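Local coordinates for outer envelope protein 64, mitochondrial (Arabidopsis thaliana, PDB 6HPG) that probably acts as a chaperone receptor for Hsp90-dependent protein targeting to mitochondria, the chain here being its TPR domain, at residues Ala5-Val8 / Met9-Lys12; Lys24-Asn27 / Phe28-Ala32. One frame throughout, in Å; residues are numbered along the deposited sequence.

Contact 1 of 2, residues Ala5-Val8 / Met9-Lys12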
loop_
_atom_site.group_PDB
_atom_site.type_symbol
_atom_site.label_atom_id
_atom_site.label_comp_id
_atom_site.label_asym_id
_atom_site.label_seq_id
_atom_site.Cartn_x
_atom_site.Cartn_y
_atom_site.Cartn_z
ATOM N N ALA A 5 -18.766 -10.293 5.047
ATOM C CA ALA A 5 -18.976 -8.816 5.027
ATOM C C ALA A 5 -17.644 -8.022 4.773
ATOM O O ALA A 5 -17.566 -7.066 3.965
ATOM C CB ALA A 5 -19.659 -8.375 6.317
ATOM N N SER A 6 -16.577 -8.511 5.376
ATOM C CA SER A 6 -15.274 -7.901 5.240
ATOM C C SER A 6 -14.878 -7.790 3.754
ATOM O O SER A 6 -14.395 -6.750 3.337
ATOM C CB SER A 6 -14.218 -8.661 6.041
ATOM O OG SER A 6 -13.626 -9.737 5.326
ATOM N N GLU A 7 -15.086 -8.855 2.981
ATOM C CA GLU A 7 -14.696 -8.856 1.572
ATOM C C GLU A 7 -15.610 -7.903 0.811
ATOM O O GLU A 7 -15.179 -7.206 -0.086
ATOM C CB GLU A 7 -14.792 -10.255 0.964
ATOM C CG GLU A 7 -14.683 -10.264 -0.567
ATOM C CD GLU A 7 -13.339 -9.781 -1.093
ATOM O OE1 GLU A 7 -13.209 -9.476 -2.295
ATOM O OE2 GLU A 7 -12.381 -9.715 -0.315
ATOM N N VAL A 8 -16.876 -7.840 1.211
ATOM C CA VAL A 8 -17.823 -6.896 0.609
ATOM C C VAL A 8 -17.373 -5.468 0.829
ATOM O O VAL A 8 -17.296 -4.678 -0.145
ATOM C CB VAL A 8 -19.284 -7.182 1.065
ATOM C CG1 VAL A 8 -20.260 -6.065 0.658
ATOM C CG2 VAL A 8 -19.730 -8.526 0.473
ATOM N N MET A 9 -16.972 -5.156 2.058
ATOM C CA MET A 9 -16.464 -3.831 2.373
ATOM C C MET A 9 -15.169 -3.547 1.564
ATOM O O MET A 9 -15.003 -2.444 1.011
ATOM C CB MET A 9 -16.187 -3.749 3.857
ATOM C CG MET A 9 -17.443 -3.907 4.725
ATOM S SD MET A 9 -18.510 -2.504 4.450
ATOM C CE MET A 9 -19.708 -3.060 3.292
ATOM N N LYS A 10 -14.278 -4.539 1.470
ATOM C CA LYS A 10 -13.119 -4.359 0.645
ATOM C C LYS A 10 -13.501 -3.998 -0.767
ATOM O O LYS A 10 -12.992 -2.997 -1.315
ATOM C CB LYS A 10 -12.184 -5.570 0.676
ATOM C CG LYS A 10 -10.890 -5.311 -0.109
ATOM C CD LYS A 10 -10.327 -6.547 -0.752
ATOM C CE LYS A 10 -11.179 -6.980 -1.931
ATOM N NZ LYS A 10 -10.467 -8.070 -2.673
ATOM N N GLU A 11 -14.432 -4.751 -1.345
ATOM C CA GLU A 11 -14.836 -4.496 -2.730
ATOM C C GLU A 11 -15.457 -3.092 -2.911
ATOM O O GLU A 11 -15.215 -2.452 -3.919
ATOM C CB GLU A 11 -15.741 -5.615 -3.251
ATOM C CG GLU A 11 -14.989 -6.962 -3.278
ATOM C CD GLU A 11 -15.863 -8.188 -3.518
ATOM O OE1 GLU A 11 -17.100 -8.058 -3.623
ATOM O OE2 GLU A 11 -15.289 -9.298 -3.617
ATOM N N LYS A 12 -16.174 -2.601 -1.904
ATOM C CA LYS A 12 -16.799 -1.257 -1.933
ATOM C C LYS A 12 -15.708 -0.198 -1.854
ATOM O O LYS A 12 -15.738 0.835 -2.546
ATOM C CB LYS A 12 -17.783 -1.094 -0.752
ATOM C CG LYS A 12 -19.278 -1.150 -1.071
ATOM C CD LYS A 12 -19.827 -2.491 -1.499
ATOM C CE LYS A 12 -21.321 -2.600 -1.207
ATOM N NZ LYS A 12 -21.688 -2.724 0.250
#
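E7 reaches forward along its helix to both K10 and E11, one turn further on, within helix 2-18, the first helix of TPR 1. With CG anti to the backbone N (chi1 168°) and the chain bent at its second torsion, the carboxylate of E7 lies alongside the lysine. E7 and K10 run side by side in the same direction, and E7 OE1 meets K10 NZ at 3.1 Å in a salt bridge whose hydrogen bond is weak. K10 CE is carried along to 3.2 Å from E7 OE1. On E11, CG is beside the backbone N and the rest of the chain is extended, which brings its carboxylate to the same oxygen: E7 OE1 and E11 OE2 are 2.5 Å apart. The two carboxylate planes stand 83° to each other, and so short a spacing is consistent with a shared proton. K10 NZ has another partner, the backbone of the bound peptide, consistent with a carboxylate-clamp TPR domain, and its side chain packs on Y42 and N45 of helix 40-52. Elsewhere on the helix V8 and K12 also lie side by side, with K12 NZ 3.7 Å from V8 CG1, and M9 curls back so that its CE comes 4.0 Å from the same methyl. S6 OG is hydrogen-bonded to M3 O of its own helix and to Y42 OH of helix 40-52, and its side chain touches L35 of helix 22-35. Behind all these groups runs the regular i to i+4 ladder, in which M9 N donates to A5 O at 2.8 Å.

Contact 2 of 2, residues Lys24-Asn27 / Phe28-Ala32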
loop_
_atom_site.group_PDB
_atom_site.type_symbol
_atom_site.label_atom_id
_atom_site.label_comp_id
_atom_site.label_asym_id
_atom_site.label_seq_id
_atom_site.Cartn_x
_atom_site.Cartn_y
_atom_site.Cartn_z
ATOM N N LYS A 24 -14.033 7.843 1.251
ATOM C CA LYS A 24 -14.988 6.740 1.203
ATOM C C LYS A 24 -14.238 5.424 1.172
ATOM O O LYS A 24 -14.619 4.493 1.873
ATOM C CB LYS A 24 -15.952 6.832 0.029
ATOM C CG LYS A 24 -17.218 7.636 0.360
ATOM C CD LYS A 24 -17.823 8.383 -0.828
ATOM C CE LYS A 24 -18.076 9.854 -0.485
ATOM N NZ LYS A 24 -18.728 10.611 -1.595
ATOM N N ALA A 25 -13.167 5.375 0.382
ATOM C CA ALA A 25 -12.325 4.182 0.260
ATOM C C ALA A 25 -11.737 3.810 1.597
ATOM O O ALA A 25 -11.854 2.672 2.043
ATOM C CB ALA A 25 -11.211 4.408 -0.754
ATOM N N VAL A 26 -11.110 4.799 2.242
ATOM C CA VAL A 26 -10.534 4.651 3.596
ATOM C C VAL A 26 -11.579 4.088 4.571
ATOM O O VAL A 26 -11.268 3.235 5.380
ATOM C CB VAL A 26 -9.996 6.020 4.155
ATOM C CG1 VAL A 26 -9.828 6.035 5.686
ATOM C CG2 VAL A 26 -8.691 6.428 3.495
ATOM N N ASN A 27 -12.786 4.638 4.521
ATOM C CA ASN A 27 -13.827 4.253 5.441
ATOM C C ASN A 27 -14.328 2.825 5.180
ATOM O O ASN A 27 -14.548 2.081 6.138
ATOM C CB ASN A 27 -14.962 5.274 5.417
ATOM C CG ASN A 27 -14.562 6.581 6.098
ATOM O OD1 ASN A 27 -13.775 6.572 7.029
ATOM N ND2 ASN A 27 -15.125 7.700 5.648
ATOM N N PHE A 28 -14.445 2.434 3.909
ATOM C CA PHE A 28 -14.801 1.050 3.580
ATOM C C PHE A 28 -13.714 0.076 4.032
ATOM O O PHE A 28 -14.030 -0.969 4.602
ATOM C CB PHE A 28 -15.118 0.854 2.063
ATOM C CG PHE A 28 -16.517 1.269 1.665
ATOM C CD1 PHE A 28 -17.625 0.765 2.330
ATOM C CD2 PHE A 28 -16.733 2.145 0.603
ATOM C CE1 PHE A 28 -18.907 1.155 1.985
ATOM C CE2 PHE A 28 -18.015 2.551 0.268
ATOM C CZ PHE A 28 -19.104 2.049 0.968
ATOM N N TYR A 29 -12.454 0.466 3.860
ATOM C CA TYR A 29 -11.329 -0.381 4.163
ATOM C C TYR A 29 -11.164 -0.481 5.649
ATOM O O TYR A 29 -10.813 -1.555 6.166
ATOM C CB TYR A 29 -10.061 0.118 3.482
ATOM C CG TYR A 29 -10.020 0.051 1.940
ATOM C CD1 TYR A 29 -10.484 -1.056 1.230
ATOM C CD2 TYR A 29 -9.438 1.069 1.209
ATOM C CE1 TYR A 29 -10.374 -1.123 -0.159
ATOM C CE2 TYR A 29 -9.329 0.995 -0.147
ATOM C CZ TYR A 29 -9.816 -0.092 -0.836
ATOM O OH TYR A 29 -9.676 -0.130 -2.224
ATOM N N THR A 30 -11.491 0.599 6.360
ATOM C CA THR A 30 -11.481 0.576 7.849
ATOM C C THR A 30 -12.469 -0.440 8.418
ATOM O O THR A 30 -12.165 -1.261 9.346
ATOM C CB THR A 30 -11.679 2.004 8.367
ATOM O OG1 THR A 30 -10.547 2.752 7.923
ATOM C CG2 THR A 30 -11.801 2.113 9.921
ATOM N N GLU A 31 -13.627 -0.445 7.816
ATOM C CA GLU A 31 -14.659 -1.396 8.194
ATOM C C GLU A 31 -14.302 -2.847 7.824
ATOM O O GLU A 31 -14.621 -3.767 8.613
ATOM C CB GLU A 31 -15.988 -0.999 7.575
ATOM C CG GLU A 31 -17.163 -1.890 7.925
ATOM C CD GLU A 31 -17.625 -1.765 9.374
ATOM O OE1 GLU A 31 -18.630 -2.421 9.747
ATOM O OE2 GLU A 31 -17.027 -0.994 10.114
ATOM N N ALA A 32 -13.736 -3.027 6.616
ATOM C CA ALA A 32 -13.181 -4.284 6.161
ATOM C C ALA A 32 -12.250 -4.842 7.198
ATOM O O ALA A 32 -12.353 -6.009 7.592
ATOM C CB ALA A 32 -12.438 -4.091 4.842
#
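Y29 folds its ring back over the preceding turn of the same helix, 22-35, the second helix of TPR 1, and comes to rest beside A25. CB starts the path 3.4 Å from A25 O. CG lies anti to the carbonyl carbon (chi1 -67°), which turns the ring toward the start of the helix, and CD2 comes to 3.0 Å from A25 O, the tightest approach of the ring to this carbonyl. One atom further, Y29 CE2 touches the methyl A25 CB at 3.9 Å, an apolar contact of two buried residues. The hydroxyl at the tip goes beyond the turn and is hydrogen-bonded to N14 OD1 of helix 2-18. An apolar side chain of the bound peptide also packs on Y29. A leucine here would probably leave N14 without its hydroxyl partner and open a gap over the A25 methyl. A25 O meanwhile serves the helix, accepting from Y29 N at 2.9 Å. On another side of the helix, T30 doubles the grip on the next carbonyl: OG1, beside its own backbone N (chi1 -64°), is 2.7 Å from V26 O, and T30 N is 2.8 Å from the same oxygen. The two donors come from opposite faces of the carbonyl plane, the hydroxyl tilted 34° from it, so the hydroxyl fits in without displacing the main-chain bond; OG1 is also hydrogen-bonded to R46 NH1. F28 follows a similar course to Y29, its CD2 lying 3.4 Å from K24 O. The helix is thus packed between two others: Y29 touches Y17 of helix 2-18 and N45 of helix 40-52, V26 rests on A49 and F50 of the latter, and A32 meets Y42.

From the N terminus, contact 1 comes first, on helix 2-18, and is complete before the chain turns into helix 22-35, which carries contact 2. Neither closes a loop: each joins consecutive turns of one helix, and the two follow in series without nesting or crossing. Their centres are about 9 Å apart because the two helices pack together as the helical pair of TPR 1. Y29 CE1 packs 3.4 Å from K10 O, M9 O approaches F28 CB, and S6 CB sits near A32 O. Both contacts also reach helix 40-52 of TPR 2, and both touch the bound peptide, through K10 and Y29 respectively.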